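Local coordinates for amyloid-like protein 1 (PDB 3PMR), which probably binds heparin and takes part in cell adhesion, its E2 domain sharing a mode of dimerization with that of APP, at residues A126-L137 / L193-L204. Numbering follows the deposited sequence.
Sequences AERVLLALRRYL and LAQELRPQIQEL
Ala126 O accepts the backbone N-H of Leu130 at 2.8 Å, and both methyls of Leu197 pack against this oxygen, CD1 and CD2 each 4.0 Å away. Leu197 CD2 also touches the methyl of Ala126, while CD1 meets Val129 CG1. Leu193 reaches over from the preceding turn. Its CD2 meets Val129 CG2 tip to tip at 3.9 Å. Leu130 is a knob in a hole lined by Leu197, Gln200, Ile201 and Leu204. A first torsion of 178° puts its CG opposite the backbone N and carries the branch toward helix 191-207. The second torsion parts the methyls: CD1 meets Leu204 CD1 at 3.9 Å, and CD2 lies across the Gln200 chain, 3.8 Å from Gln200 CB. With an alanine in place of this leucine, the hole is likely to be left unfilled, and the Gln200 chain and Leu204 CD1 would probably lose their shared partner. Further along, the Leu133 and Ile201 side chains cross at about a right angle, with Leu133 CD2 3.7 Å from Ile201 CD1. Leu137 CD1 closes the row on Leu204. Phe115 of helix 64-119 and Ser183 of helix 159-187 also touch Leu133, placing the contact in a helical bundle. Helix 191-207 is kinked at Pro199 and Gln200, and the two segments cross at -44°. All the direct side-chain contacts between them are van der Waals, so the pairing rests mainly on the fit of aliphatic groups.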
ATOM      1  N   ALA B 126      21.817  38.087  -3.141  1.00 47.51           N
ATOM      2  CA  ALA B 126      21.933  36.882  -3.950  1.00 55.38           C
ATOM      3  C   ALA B 126      21.676  35.600  -3.177  1.00 48.49           C
ATOM      4  O   ALA B 126      20.858  34.780  -3.581  1.00 53.84           O
ATOM      5  CB  ALA B 126      23.308  36.811  -4.595  1.00 51.72           C
ATOM      6  N   GLU B 127      22.359  35.430  -2.071  1.00 44.97           N
ATOM      7  CA  GLU B 127      22.210  34.239  -1.279  1.00 50.84           C
ATOM      8  C   GLU B 127      20.805  34.041  -0.760  1.00 39.65           C
ATOM      9  O   GLU B 127      20.352  32.949  -0.653  1.00 40.31           O
ATOM     10  CB  GLU B 127      23.186  34.245  -0.127  1.00 33.60           C
ATOM     11  CG  GLU B 127      23.182  32.988   0.662  1.00 33.83           C
ATOM     12  N   ARG B 128      20.122  35.102  -0.420  1.00 38.72           N
ATOM     13  CA  ARG B 128      18.773  34.966   0.050  1.00 39.00           C
ATOM     14  C   ARG B 128      17.801  34.624  -1.071  1.00 41.31           C
ATOM     15  O   ARG B 128      16.874  33.894  -0.883  1.00 33.85           O
ATOM     16  CB  ARG B 128      18.331  36.210   0.767  1.00 31.17           C
ATOM     17  CG  ARG B 128      16.976  36.129   1.304  1.00 30.75           C
ATOM     18  N   VAL B 129      18.056  35.172  -2.240  1.00 41.29           N
ATOM     19  CA  VAL B 129      17.233  34.911  -3.413  1.00 37.13           C
ATOM     20  C   VAL B 129      17.449  33.471  -3.864  1.00 31.41           C
ATOM     21  O   VAL B 129      16.491  32.763  -4.156  1.00 36.41           O
ATOM     22  CB  VAL B 129      17.595  35.860  -4.580  1.00 38.45           C
ATOM     23  CG1 VAL B 129      16.887  35.413  -5.864  1.00 38.84           C
ATOM     24  CG2 VAL B 129      17.187  37.277  -4.234  1.00 29.86           C
ATOM     25  N   LEU B 130      18.704  33.029  -3.905  1.00 30.17           N
ATOM     26  CA  LEU B 130      18.989  31.669  -4.338  1.00 35.33           C
ATOM     27  C   LEU B 130      18.299  30.636  -3.452  1.00 36.97           C
ATOM     28  O   LEU B 130      17.743  29.658  -3.953  1.00 32.68           O
ATOM     29  CB  LEU B 130      20.495  31.401  -4.357  1.00 43.46           C
ATOM     30  CG  LEU B 130      20.891  29.974  -4.760  1.00 44.37           C
ATOM     31  CD1 LEU B 130      20.270  29.614  -6.102  1.00 42.79           C
ATOM     32  CD2 LEU B 130      22.410  29.869  -4.831  1.00 51.78           C
ATOM     33  N   LEU B 131      18.341  30.852  -2.141  1.00 30.65           N
ATOM     34  CA  LEU B 131      17.704  29.932  -1.199  1.00 40.59           C
ATOM     35  C   LEU B 131      16.178  29.945  -1.275  1.00 29.43           C
ATOM     36  O   LEU B 131      15.539  28.911  -1.120  1.00 31.19           O
ATOM     37  CB  LEU B 131      18.156  30.235   0.235  1.00 40.40           C
ATOM     38  CG  LEU B 131      19.527  29.665   0.614  1.00 51.13           C
ATOM     39  CD1 LEU B 131      19.939  30.208   1.967  1.00 52.67           C
ATOM     40  CD2 LEU B 131      19.470  28.132   0.635  1.00 59.34           C
ATOM     41  N   ALA B 132      15.595  31.111  -1.507  1.00 30.22           N
ATOM     42  CA  ALA B 132      14.145  31.219  -1.611  1.00 28.55           C
ATOM     43  C   ALA B 132      13.714  30.522  -2.905  1.00 30.26           C
ATOM     44  O   ALA B 132      12.677  29.867  -2.963  1.00 28.79           O
ATOM     45  CB  ALA B 132      13.738  32.680  -1.638  1.00 29.74           C
ATOM     46  N   LEU B 133      14.520  30.667  -3.947  1.00 28.28           N
ATOM     47  CA  LEU B 133      14.214  30.034  -5.212  1.00 30.01           C
ATOM     48  C   LEU B 133      14.356  28.525  -5.045  1.00 26.61           C
ATOM     49  O   LEU B 133      13.500  27.769  -5.507  1.00 30.85           O
ATOM     50  CB  LEU B 133      15.162  30.536  -6.313  1.00 25.26           C
ATOM     51  CG  LEU B 133      14.955  29.965  -7.722  1.00 36.08           C
ATOM     52  CD1 LEU B 133      13.544  30.312  -8.229  1.00 30.25           C
ATOM     53  CD2 LEU B 133      16.014  30.526  -8.665  1.00 36.97           C
ATOM     54  N   ARG B 134      15.425  28.091  -4.376  1.00 25.21           N
ATOM     55  CA  ARG B 134      15.652  26.665  -4.172  1.00 26.12           C
ATOM     56  C   ARG B 134      14.434  26.022  -3.526  1.00 30.38           C
ATOM     57  O   ARG B 134      14.007  24.941  -3.917  1.00 30.79           O
ATOM     58  CB  ARG B 134      16.873  26.415  -3.288  1.00 35.14           C
ATOM     59  CG  ARG B 134      17.028  24.947  -2.894  1.00 46.40           C
ATOM     60  CD  ARG B 134      18.265  24.695  -2.035  1.00 53.77           C
ATOM     61  NE  ARG B 134      18.471  23.267  -1.788  1.00 89.45           N
ATOM     62  CZ  ARG B 134      17.684  22.511  -1.024  1.00 98.07           C
ATOM     63  NH1 ARG B 134      16.628  23.041  -0.416  1.00 90.96           N
ATOM     64  NH2 ARG B 134      17.946  21.217  -0.879  1.00 87.36           N
ATOM     65  N   ARG B 135      13.874  26.704  -2.537  1.00 25.96           N
ATOM     66  CA  ARG B 135      12.712  26.207  -1.833  1.00 30.89           C
ATOM     67  C   ARG B 135      11.501  26.116  -2.767  1.00 26.27           C
ATOM     68  O   ARG B 135      10.718  25.173  -2.679  1.00 23.82           O
ATOM     69  CB  ARG B 135      12.429  27.116  -0.637  1.00 35.54           C
ATOM     70  CG  ARG B 135      11.173  26.793   0.142  1.00 40.39           C
ATOM     71  CD  ARG B 135      11.287  27.326   1.560  1.00 56.93           C
ATOM     72  NE  ARG B 135       9.983  27.467   2.193  1.00 66.07           N
ATOM     73  CZ  ARG B 135       9.278  28.593   2.192  1.00 80.84           C
ATOM     74  NH1 ARG B 135       9.762  29.676   1.595  1.00 99.37           N
ATOM     75  NH2 ARG B 135       8.088  28.637   2.776  1.00 49.50           N
ATOM     76  N   TYR B 136      11.353  27.083  -3.665  1.00 23.09           N
ATOM     77  CA  TYR B 136      10.232  27.068  -4.606  1.00 23.58           C
ATOM     78  C   TYR B 136      10.402  25.926  -5.611  1.00 25.40           C
ATOM     79  O   TYR B 136       9.440  25.243  -5.954  1.00 26.41           O
ATOM     80  CB  TYR B 136      10.140  28.402  -5.350  1.00 21.68           C
ATOM     81  CG  TYR B 136       9.013  28.465  -6.363  1.00 27.99           C
ATOM     82  CD1 TYR B 136       7.674  28.502  -5.956  1.00 27.59           C
ATOM     83  CD2 TYR B 136       9.284  28.475  -7.730  1.00 28.24           C
ATOM     84  CE1 TYR B 136       6.639  28.551  -6.889  1.00 38.48           C
ATOM     85  CE2 TYR B 136       8.253  28.521  -8.671  1.00 32.83           C
ATOM     86  CZ  TYR B 136       6.937  28.561  -8.244  1.00 33.92           C
ATOM     87  OH  TYR B 136       5.923  28.615  -9.174  1.00 40.96           O
ATOM     88  N   LEU B 137      11.632  25.717  -6.071  1.00 24.87           N
ATOM     89  CA  LEU B 137      11.906  24.653  -7.031  1.00 27.17           C
ATOM     90  C   LEU B 137      11.694  23.294  -6.380  1.00 27.69           C
ATOM     91  O   LEU B 137      11.231  22.357  -7.022  1.00 25.81           O
ATOM     92  CB  LEU B 137      13.340  24.769  -7.566  1.00 33.97           C
ATOM     93  CG  LEU B 137      13.591  26.032  -8.393  1.00 21.98           C
ATOM     94  CD1 LEU B 137      15.007  26.066  -8.921  1.00 32.05           C
ATOM     95  CD2 LEU B 137      12.614  26.047  -9.550  1.00 26.07           C
ATOM     96  N   LEU B 193      21.619  40.171 -11.070  1.00 65.90           N
ATOM     97  CA  LEU B 193      21.311  39.064 -10.179  1.00 54.58           C
ATOM     98  C   LEU B 193      21.164  37.732 -10.907  1.00 58.94           C
ATOM     99  O   LEU B 193      21.702  36.719 -10.465  1.00 61.55           O
ATOM    100  CB  LEU B 193      20.032  39.378  -9.397  1.00 63.89           C
ATOM    101  CG  LEU B 193      19.830  38.619  -8.084  1.00 59.56           C
ATOM    102  CD1 LEU B 193      21.074  38.741  -7.217  1.00 68.45           C
ATOM    103  CD2 LEU B 193      18.621  39.181  -7.356  1.00 68.06           C
ATOM    104  N   ALA B 194      20.444  37.732 -12.024  1.00 44.08           N
ATOM    105  CA  ALA B 194      20.229  36.508 -12.790  1.00 52.75           C
ATOM    106  C   ALA B 194      21.538  35.900 -13.284  1.00 69.57           C
ATOM    107  O   ALA B 194      21.750  34.686 -13.170  1.00 71.09           O
ATOM    108  CB  ALA B 194      19.300  36.789 -13.973  1.00 52.20           C
ATOM    109  N   GLN B 195      22.409  36.741 -13.837  1.00 59.49           N
ATOM    110  CA  GLN B 195      23.695  36.290 -14.354  1.00 62.86           C
ATOM    111  C   GLN B 195      24.504  35.627 -13.245  1.00 68.67           C
ATOM    112  O   GLN B 195      25.028  34.527 -13.408  1.00 60.35           O
ATOM    113  CB  GLN B 195      24.481  37.482 -14.921  1.00 63.44           C
ATOM    114  N   GLU B 196      24.576  36.317 -12.113  1.00 65.22           N
ATOM    115  CA  GLU B 196      25.307  35.855 -10.943  1.00 65.96           C
ATOM    116  C   GLU B 196      24.829  34.515 -10.368  1.00 67.25           C
ATOM    117  O   GLU B 196      25.620  33.767  -9.787  1.00 69.98           O
ATOM    118  CB  GLU B 196      25.238  36.930  -9.848  1.00 60.99           C
ATOM    119  CG  GLU B 196      25.844  36.525  -8.518  1.00 58.14           C
ATOM    120  N   LEU B 197      23.550  34.200 -10.543  1.00 63.84           N
ATOM    121  CA  LEU B 197      23.001  32.966  -9.992  1.00 59.12           C
ATOM    122  C   LEU B 197      22.746  31.829 -10.984  1.00 66.47           C
ATOM    123  O   LEU B 197      22.495  30.692 -10.568  1.00 68.82           O
ATOM    124  CB  LEU B 197      21.706  33.278  -9.245  1.00 53.74           C
ATOM    125  CG  LEU B 197      21.845  34.291  -8.100  1.00 59.28           C
ATOM    126  CD1 LEU B 197      20.462  34.670  -7.585  1.00 47.07           C
ATOM    127  CD2 LEU B 197      22.707  33.709  -6.983  1.00 45.00           C
ATOM    128  N   ARG B 198      22.827  32.120 -12.280  1.00 67.87           N
ATOM    129  CA  ARG B 198      22.583  31.116 -13.311  1.00 70.91           C
ATOM    130  C   ARG B 198      23.276  29.773 -13.070  1.00 72.23           C
ATOM    131  O   ARG B 198      22.635  28.727 -13.085  1.00 57.53           O
ATOM    132  CB  ARG B 198      22.980  31.665 -14.685  1.00 80.87           C
ATOM    133  N   PRO B 199      24.604  29.782 -12.865  1.00 68.77           N
ATOM    134  CA  PRO B 199      25.304  28.511 -12.629  1.00 68.59           C
ATOM    135  C   PRO B 199      24.731  27.641 -11.495  1.00 64.51           C
ATOM    136  O   PRO B 199      24.617  26.422 -11.638  1.00 61.35           O
ATOM    137  CB  PRO B 199      26.756  28.953 -12.393  1.00 66.97           C
ATOM    138  CG  PRO B 199      26.654  30.451 -12.122  1.00 80.48           C
ATOM    139  CD  PRO B 199      25.561  30.888 -13.025  1.00 68.97           C
ATOM    140  N   GLN B 200      24.361  28.260 -10.376  1.00 60.34           N
ATOM    141  CA  GLN B 200      23.793  27.524  -9.241  1.00 65.99           C
ATOM    142  C   GLN B 200      22.380  27.034  -9.542  1.00 66.09           C
ATOM    143  O   GLN B 200      21.993  25.934  -9.138  1.00 66.43           O
ATOM    144  CB  GLN B 200      23.791  28.417  -8.001  1.00 63.60           C
ATOM    145  CG  GLN B 200      25.160  28.467  -7.354  1.00 65.78           C
ATOM    146  CD  GLN B 200      25.423  29.769  -6.643  1.00 78.14           C
ATOM    147  OE1 GLN B 200      25.460  30.830  -7.269  1.00 79.30           O
ATOM    148  NE2 GLN B 200      25.613  29.700  -5.318  1.00 79.31           N
ATOM    149  N   ILE B 201      21.609  27.866 -10.236  1.00 50.09           N
ATOM    150  CA  ILE B 201      20.241  27.512 -10.603  1.00 54.81           C
ATOM    151  C   ILE B 201      20.229  26.334 -11.566  1.00 56.97           C
ATOM    152  O   ILE B 201      19.358  25.466 -11.489  1.00 51.98           O
ATOM    153  CB  ILE B 201      19.524  28.680 -11.281  1.00 46.65           C
ATOM    154  CG1 ILE B 201      19.384  29.843 -10.295  1.00 56.58           C
ATOM    155  CG2 ILE B 201      18.159  28.220 -11.789  1.00 40.93           C
ATOM    156  CD1 ILE B 201      18.858  31.115 -10.922  1.00 48.71           C
ATOM    157  N   GLN B 202      21.187  26.322 -12.489  1.00 64.32           N
ATOM    158  CA  GLN B 202      21.297  25.240 -13.455  1.00 62.91           C
ATOM    159  C   GLN B 202      21.531  23.921 -12.735  1.00 63.32           C
ATOM    160  O   GLN B 202      20.950  22.893 -13.096  1.00 56.99           O
ATOM    161  CB  GLN B 202      22.445  25.510 -14.427  1.00 71.04           C
ATOM    162  CG  GLN B 202      21.998  25.540 -15.886  1.00 82.47           C
ATOM    163  CD  GLN B 202      20.979  26.649 -16.161  1.00 95.07           C
ATOM    164  OE1 GLN B 202      21.309  27.835 -16.092  1.00107.24           O
ATOM    165  NE2 GLN B 202      19.728  26.261 -16.470  1.00 68.05           N
ATOM    166  N   GLU B 203      22.389  23.955 -11.719  1.00 57.09           N
ATOM    167  CA  GLU B 203      22.683  22.755 -10.951  1.00 65.53           C
ATOM    168  C   GLU B 203      21.405  22.284 -10.261  1.00 69.83           C
ATOM    169  O   GLU B 203      21.125  21.083 -10.195  1.00 66.51           O
ATOM    170  CB  GLU B 203      23.780  23.030  -9.912  1.00 75.09           C
ATOM    171  CG  GLU B 203      24.211  21.798  -9.120  1.00 78.61           C
ATOM    172  N   LEU B 204      20.624  23.236  -9.756  1.00 67.51           N
ATOM    173  CA  LEU B 204      19.368  22.914  -9.086  1.00 71.17           C
ATOM    174  C   LEU B 204      18.408  22.228 -10.060  1.00 63.59           C
ATOM    175  O   LEU B 204      17.906  21.135  -9.785  1.00 55.44           O
ATOM    176  CB  LEU B 204      18.704  24.183  -8.537  1.00 60.73           C
ATOM    177  CG  LEU B 204      19.443  25.000  -7.465  1.00 79.25           C
ATOM    178  CD1 LEU B 204      18.665  26.273  -7.176  1.00 61.93           C
ATOM    179  CD2 LEU B 204      19.612  24.181  -6.189  1.00 58.55           C
TER